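Local coordinates for protein epoxyqueuosine reductase (Streptococcus thermophilus, PDB 5D6S) that binds cobalamin and two iron/sulfur clusters as a member of the QueG family of epoxyqueuosine reductases, at residues Thr71-Lys76 with Leu238-Gln243; Thr223-Leu226 with Thr231-Ala234. All coordinates share one frame; numbering follows the deposited sequence.

Contact 1 (Thr71-Lys76 with Leu238-Gln243); sequences TGFEHK and LSFQTQ
Phe240, on helix 238-243, reaches out to Thr71 and Phe73 in the loop between helices 55-67 and 78-82. With CG anti to the backbone N (chi1 172°), the ring is carried from CB to that loop. Phe240 CG passes Thr71 CG2 at 4.0 Å, and CD1 meets the same methyl more closely. Farther out Phe240 CE1 comes within 3.6 Å of Thr71 O, and at the tip CZ still touches that oxygen, while Thr71 CA lies over one face of the ring. The other partner meets the rim: Phe73 CZ stands near the plane of the Phe240 ring, 3.8 Å from Phe240 CE1. Together the two phenyl groups form an offset edge-to-face pair, the edge of Phe240 directed at the face of Phe73, with planes 61° apart. Gln243 CB and OE1 also pack on Phe73 CE2; Trp315 meets Phe73 edge-to-face and its NE1 hydrogen-bonds Gln243 OE1. Gln243 NE2 donates to Ser239 O, which holds the amide against the helix.

Threonine suits position 71 because its methyl packs on the aromatic ring while Thr71 OG1 accepts from Phe73 N at 2.9 Å in an ST turn. Gly72 has phi 104°, where a CB would jam against Thr71 O. Glu74 folds back: OE2 receives Thr71 N on its syn lone pair and Thr71 OG1 from above the carboxylate plane, while OE1 takes Gly72 N, so three donors hold the carboxylate. Thr71, Phe73, Glu74, Ser239, Phe240 and Gln243 all line the cobalamin pocket.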
ATOM      1  N   THR A  71      -7.381   5.839   8.633  1.00 51.23           N
ATOM      2  CA  THR A  71      -6.065   6.424   8.270  1.00 48.44           C
ATOM      3  C   THR A  71      -6.100   7.895   7.926  1.00 51.86           C
ATOM      4  O   THR A  71      -5.105   8.592   8.112  1.00 66.01           O
ATOM      5  CB  THR A  71      -5.424   5.779   7.024  1.00 39.09           C
ATOM      6  OG1 THR A  71      -6.281   5.972   5.894  1.00 39.63           O
ATOM      7  CG2 THR A  71      -5.210   4.344   7.240  1.00 44.96           C
ATOM      8  N   GLY A  72      -7.199   8.337   7.335  1.00 47.99           N
ATOM      9  CA  GLY A  72      -7.273   9.659   6.727  1.00 50.09           C
ATOM     10  C   GLY A  72      -7.202   9.620   5.218  1.00 51.45           C
ATOM     11  O   GLY A  72      -7.395  10.634   4.569  1.00 58.35           O
ATOM     12  N   PHE A  73      -6.919   8.459   4.638  1.00 58.62           N
ATOM     13  CA  PHE A  73      -6.815   8.344   3.169  1.00 57.00           C
ATOM     14  C   PHE A  73      -8.157   8.026   2.566  1.00 57.10           C
ATOM     15  O   PHE A  73      -8.320   8.029   1.349  1.00 57.71           O
ATOM     16  CB  PHE A  73      -5.839   7.239   2.754  1.00 56.15           C
ATOM     17  CG  PHE A  73      -4.450   7.409   3.278  1.00 58.95           C
ATOM     18  CD1 PHE A  73      -3.987   8.629   3.720  1.00 59.76           C
ATOM     19  CD2 PHE A  73      -3.580   6.320   3.305  1.00 62.67           C
ATOM     20  CE1 PHE A  73      -2.689   8.765   4.188  1.00 68.62           C
ATOM     21  CE2 PHE A  73      -2.281   6.452   3.760  1.00 65.48           C
ATOM     22  CZ  PHE A  73      -1.838   7.681   4.203  1.00 70.93           C
ATOM     23  N   GLU A  74      -9.103   7.700   3.431  1.00 61.82           N
ATOM     24  CA  GLU A  74     -10.397   7.233   2.996  1.00 62.16           C
ATOM     25  C   GLU A  74     -11.212   8.426   2.557  1.00 66.25           C
ATOM     26  O   GLU A  74     -11.058   9.540   3.062  1.00 60.90           O
ATOM     27  CB  GLU A  74     -11.135   6.530   4.132  1.00 61.14           C
ATOM     28  CG  GLU A  74     -10.396   5.344   4.720  1.00 64.52           C
ATOM     29  CD  GLU A  74      -9.400   5.721   5.801  1.00 61.66           C
ATOM     30  OE1 GLU A  74      -9.301   6.924   6.142  1.00 66.90           O
ATOM     31  OE2 GLU A  74      -8.690   4.812   6.279  1.00 58.94           O
ATOM     32  N   HIS A  75     -12.110   8.170   1.627  1.00 68.26           N
ATOM     33  CA  HIS A  75     -13.076   9.170   1.206  1.00 69.87           C
ATOM     34  C   HIS A  75     -13.907   9.590   2.415  1.00 65.17           C
ATOM     35  O   HIS A  75     -14.309   8.749   3.189  1.00 64.40           O
ATOM     36  CB  HIS A  75     -13.946   8.566   0.117  1.00 63.43           C
ATOM     37  CG  HIS A  75     -14.727   9.566  -0.635  1.00 58.57           C
ATOM     38  ND1 HIS A  75     -16.004   9.912  -0.273  1.00 59.14           N
ATOM     39  CD2 HIS A  75     -14.408  10.327  -1.705  1.00 58.74           C
ATOM     40  CE1 HIS A  75     -16.447  10.843  -1.091  1.00 58.99           C
ATOM     41  NE2 HIS A  75     -15.499  11.109  -1.972  1.00 59.41           N
ATOM     42  N   LYS A  76     -14.116  10.888   2.606  1.00 69.47           N
ATOM     43  CA  LYS A  76     -14.581  11.383   3.906  1.00 68.77           C
ATOM     44  C   LYS A  76     -16.112  11.351   4.040  1.00 68.81           C
ATOM     45  O   LYS A  76     -16.655  11.041   5.101  1.00 62.96           O
ATOM     46  CB  LYS A  76     -14.014  12.780   4.191  1.00 70.16           C
ATOM     47  CG  LYS A  76     -12.492  12.764   4.306  1.00 81.48           C
ATOM     48  CD  LYS A  76     -11.913  13.712   5.361  1.00 92.07           C
ATOM     49  CE  LYS A  76     -10.778  13.062   6.154  1.00 93.13           C
ATOM     50  NZ  LYS A  76      -9.697  12.464   5.317  1.00 92.32           N
ATOM     51  N   LEU A 238       1.296  -1.345   9.417  1.00 51.97           N
ATOM     52  CA  LEU A 238       2.597  -0.915   8.945  1.00 52.55           C
ATOM     53  C   LEU A 238       2.515  -0.343   7.550  1.00 55.16           C
ATOM     54  O   LEU A 238       3.364   0.465   7.167  1.00 54.37           O
ATOM     55  CB  LEU A 238       3.578  -2.080   8.947  1.00 52.96           C
ATOM     56  CG  LEU A 238       3.934  -2.681  10.312  1.00 52.46           C
ATOM     57  CD1 LEU A 238       4.980  -3.755  10.095  1.00 53.80           C
ATOM     58  CD2 LEU A 238       4.434  -1.645  11.288  1.00 51.00           C
ATOM     59  N   SER A 239       1.529  -0.766   6.758  1.00 54.44           N
ATOM     60  CA  SER A 239       1.386  -0.177   5.416  1.00 55.39           C
ATOM     61  C   SER A 239       1.120   1.311   5.547  1.00 54.13           C
ATOM     62  O   SER A 239       1.623   2.138   4.774  1.00 58.01           O
ATOM     63  CB  SER A 239       0.263  -0.827   4.627  1.00 55.09           C
ATOM     64  OG  SER A 239       0.235  -0.330   3.288  1.00 55.29           O
ATOM     65  N   PHE A 240       0.335   1.652   6.567  1.00 49.94           N
ATOM     66  CA  PHE A 240       0.016   3.032   6.863  1.00 43.93           C
ATOM     67  C   PHE A 240       1.241   3.713   7.399  1.00 44.19           C
ATOM     68  O   PHE A 240       1.576   4.807   6.972  1.00 51.69           O
ATOM     69  CB  PHE A 240      -1.149   3.119   7.865  1.00 44.99           C
ATOM     70  CG  PHE A 240      -1.419   4.511   8.366  1.00 41.88           C
ATOM     71  CD1 PHE A 240      -1.750   5.529   7.482  1.00 41.28           C
ATOM     72  CD2 PHE A 240      -1.282   4.816   9.699  1.00 37.63           C
ATOM     73  CE1 PHE A 240      -1.981   6.815   7.944  1.00 34.03           C
ATOM     74  CE2 PHE A 240      -1.467   6.100  10.149  1.00 35.22           C
ATOM     75  CZ  PHE A 240      -1.832   7.095   9.287  1.00 30.42           C
ATOM     76  N   GLN A 241       1.919   3.072   8.333  1.00 47.52           N
ATOM     77  CA  GLN A 241       3.036   3.719   8.999  1.00 46.56           C
ATOM     78  C   GLN A 241       4.110   4.115   7.991  1.00 43.55           C
ATOM     79  O   GLN A 241       4.686   5.207   8.078  1.00 51.34           O
ATOM     80  CB  GLN A 241       3.624   2.838  10.075  1.00 44.16           C
ATOM     81  CG  GLN A 241       2.797   2.766  11.345  1.00 48.29           C
ATOM     82  CD  GLN A 241       2.503   4.091  12.018  1.00 44.96           C
ATOM     83  OE1 GLN A 241       1.389   4.331  12.406  1.00 40.79           O
ATOM     84  NE2 GLN A 241       3.506   4.934  12.195  1.00 54.30           N
ATOM     85  N   THR A 242       4.332   3.280   7.004  1.00 42.74           N
ATOM     86  CA  THR A 242       5.307   3.603   5.978  1.00 49.69           C
ATOM     87  C   THR A 242       4.855   4.807   5.146  1.00 53.03           C
ATOM     88  O   THR A 242       5.675   5.476   4.545  1.00 64.20           O
ATOM     89  CB  THR A 242       5.618   2.409   5.052  1.00 48.32           C
ATOM     90  OG1 THR A 242       4.406   1.886   4.503  1.00 52.44           O
ATOM     91  CG2 THR A 242       6.289   1.352   5.827  1.00 49.42           C
ATOM     92  N   GLN A 243       3.563   5.097   5.139  1.00 49.51           N
ATOM     93  CA  GLN A 243       3.017   6.191   4.347  1.00 47.36           C
ATOM     94  C   GLN A 243       2.637   7.412   5.154  1.00 47.45           C
ATOM     95  O   GLN A 243       2.422   8.475   4.575  1.00 46.39           O
ATOM     96  CB  GLN A 243       1.762   5.720   3.633  1.00 48.34           C
ATOM     97  CG  GLN A 243       2.046   4.723   2.547  1.00 53.79           C
ATOM     98  CD  GLN A 243       0.776   4.275   1.875  1.00 52.95           C
ATOM     99  OE1 GLN A 243       0.241   4.979   1.021  1.00 58.27           O
ATOM    100  NE2 GLN A 243       0.298   3.087   2.234  1.00 50.34           N
TER

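Contact 2 (Thr223-Leu226 with Thr231-Ala234); sequences TSCL and TMNA. With SF4 (iron/sulfur cluster), chain G.
Leu226 and Met232 face each other in a single isolated beta bridge, part of a tight loop in the 4Fe-4S double cluster binding domain. Beside it runs the hydrogen bond from Asn233 N to Cys225 O, 3.0 Å long.

The side chains at this bridge build one wall of an iron/sulfur cluster site. Cys225 holds SG between its own N and carbonyl carbon (chi1 65°), which aims the sulfur at the cluster. There SG packs beside the sulfide S2. The nearest iron, FE4, is 3.5 Å from Cys225 SG, well beyond the length of an iron-thiolate bond, so this cysteine lines the site rather than ligating the metal in this model. The end of Leu226 lies against the same sulfide through CG, CD1 and CD2, with Leu226 CG 3.8 Å from S2, an apolar cover suited to a cluster. Thr223 OG1, which bonds Arg236 O, lies 4.0 Å from another sulfide, S3.

Methionine suits position 232 because its unbranched, flexible thioether can reach Cys225, Leu226, the cluster and cobalamin, the last about 3 Å from the side chain at nearest atoms. With CG anti to the backbone N (chi1 170°), Met232 CG passes Cys225 SG at 4.1 Å. The chain runs extended through SD, then bends at the last torsion (chi3 -89°), which places the terminal methyl. Met232 O accepts from Arg69 NE. The backbone of Asn233 does the pairing, its side chain leading away. The bend brings Met232 CE 4.0 Å from Leu226 CD2 and 3.6 Å from cluster sulfide S2.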
ATOM      1  N   THR A 223       1.744  -6.058  14.292  1.00 51.05           N
ATOM      2  CA  THR A 223       1.174  -5.072  15.197  1.00 57.53           C
ATOM      3  C   THR A 223      -0.158  -5.525  15.793  1.00 62.13           C
ATOM      4  O   THR A 223      -0.707  -4.835  16.650  1.00 58.91           O
ATOM      5  CB  THR A 223       0.928  -3.719  14.480  1.00 57.18           C
ATOM      6  OG1 THR A 223       0.023  -3.898  13.385  1.00 56.53           O
ATOM      7  CG2 THR A 223       2.209  -3.156  13.947  1.00 58.21           C
ATOM      8  N   SER A 224      -0.689  -6.657  15.313  1.00 61.30           N
ATOM      9  CA  SER A 224      -2.030  -7.131  15.702  1.00 58.06           C
ATOM     10  C   SER A 224      -3.097  -6.079  15.417  1.00 57.02           C
ATOM     11  O   SER A 224      -4.037  -5.918  16.192  1.00 54.94           O
ATOM     12  CB  SER A 224      -2.117  -7.512  17.186  1.00 52.44           C
ATOM     13  OG  SER A 224      -1.208  -8.533  17.515  1.00 53.03           O
ATOM     14  N   CYS A 225      -2.998  -5.401  14.278  1.00 56.96           N
ATOM     15  CA  CYS A 225      -4.002  -4.362  13.946  1.00 59.31           C
ATOM     16  C   CYS A 225      -5.358  -4.988  13.506  1.00 58.28           C
ATOM     17  O   CYS A 225      -6.430  -4.424  13.784  1.00 53.49           O
ATOM     18  CB  CYS A 225      -3.494  -3.368  12.883  1.00 48.71           C
ATOM     19  SG  CYS A 225      -3.180  -4.065  11.228  1.00 58.95           S
ATOM     20  N   LEU A 226      -5.287  -6.140  12.838  1.00 56.29           N
ATOM     21  CA  LEU A 226      -6.476  -6.832  12.314  1.00 58.67           C
ATOM     22  C   LEU A 226      -7.383  -7.285  13.455  1.00 58.38           C
ATOM     23  O   LEU A 226      -6.906  -7.872  14.421  1.00 66.02           O
ATOM     24  CB  LEU A 226      -6.053  -8.041  11.494  1.00 57.62           C
ATOM     25  CG  LEU A 226      -5.313  -7.680  10.216  1.00 59.32           C
ATOM     26  CD1 LEU A 226      -4.522  -8.853   9.652  1.00 57.08           C
ATOM     27  CD2 LEU A 226      -6.270  -7.148   9.156  1.00 54.86           C
ATOM     28  N   THR A 231     -11.760  -6.337   9.529  1.00 68.19           N
ATOM     29  CA  THR A 231     -11.756  -4.958   9.987  1.00 60.91           C
ATOM     30  C   THR A 231     -10.474  -4.728  10.776  1.00 65.39           C
ATOM     31  O   THR A 231      -9.792  -5.693  11.146  1.00 67.51           O
ATOM     32  CB  THR A 231     -13.059  -4.688  10.753  1.00 59.86           C
ATOM     33  OG1 THR A 231     -13.816  -3.729  10.007  1.00 69.09           O
ATOM     34  CG2 THR A 231     -12.877  -4.202  12.192  1.00 52.72           C
ATOM     35  N   MET A 232     -10.128  -3.464  11.014  1.00 71.23           N
ATOM     36  CA  MET A 232      -8.735  -3.101  11.323  1.00 68.12           C
ATOM     37  C   MET A 232      -8.592  -1.843  12.170  1.00 58.00           C
ATOM     38  O   MET A 232      -9.389  -0.928  12.032  1.00 59.82           O
ATOM     39  CB  MET A 232      -8.041  -2.894   9.973  1.00 66.11           C
ATOM     40  CG  MET A 232      -6.666  -2.288  10.019  1.00 69.00           C
ATOM     41  SD  MET A 232      -6.124  -1.909   8.342  1.00 71.87           S
ATOM     42  CE  MET A 232      -5.333  -3.442   7.852  1.00 57.35           C
ATOM     43  N   ASN A 233      -7.587  -1.793  13.046  1.00 54.37           N
ATOM     44  CA  ASN A 233      -7.075  -0.475  13.511  1.00 58.15           C
ATOM     45  C   ASN A 233      -5.972   0.054  12.579  1.00 54.00           C
ATOM     46  O   ASN A 233      -4.809  -0.233  12.785  1.00 50.83           O
ATOM     47  CB  ASN A 233      -6.534  -0.523  14.926  1.00 62.03           C
ATOM     48  CG  ASN A 233      -6.163   0.861  15.444  1.00 63.36           C
ATOM     49  OD1 ASN A 233      -5.889   1.045  16.625  1.00 68.50           O
ATOM     50  ND2 ASN A 233      -6.238   1.849  14.589  1.00 55.80           N
ATOM     51  N   ALA A 234      -6.354   0.775  11.520  1.00 49.02           N
ATOM     52  CA  ALA A 234      -5.450   1.041  10.389  1.00 50.79           C
ATOM     53  C   ALA A 234      -4.265   1.921  10.773  1.00 49.38           C
ATOM     54  O   ALA A 234      -3.191   1.879  10.182  1.00 50.96           O
ATOM     55  CB  ALA A 234      -6.234   1.683   9.259  1.00 53.76           C
TER
HETATM   56 FE1  SF4 G 402      -1.098  -4.242   8.011  1.00 53.29          FE
HETATM   57 FE2  SF4 G 402       0.940  -5.815   7.872  1.00 64.39          FE
HETATM   58 FE3  SF4 G 402      -1.423  -6.678   7.183  1.00 60.87          FE
HETATM   59 FE4  SF4 G 402      -0.889  -6.265   9.661  1.00 57.24          FE
HETATM   60  S1  SF4 G 402       0.011  -7.645   8.386  1.00 59.95           S
HETATM   61  S2  SF4 G 402      -2.571  -5.638   8.597  1.00 56.03           S
HETATM   62  S3  SF4 G 402       0.434  -4.579   9.452  1.00 57.79           S
HETATM   63  S4  SF4 G 402      -0.298  -5.144   6.275  1.00 54.43           S

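How the contacts relate
Contact 2 is nested within the loop that contact 1 closes, and their centres lie 12 Å apart. They meet directly: Thr71 CG2 rests 3.5 Å from Ala234 CB, and Leu238 CD2 lies 3.8 Å from Thr223 CG2, so segment 71-76 packs on 231-234 and helix 238-243 on 223-226. Both contacts line the cobalamin pocket, the side chain of Thr71 lying about 4 Å and that of Met232 about 3 Å from the cofactor at nearest atoms. Each also reaches an iron/sulfur cluster: Leu238 of contact 1 touches one, with the side chain of Phe240 farther off at about 7 Å, and Met232 of contact 2 touches both cluster and cobalamin. Contact 1 joins the 71-76 loop to the cluster domain.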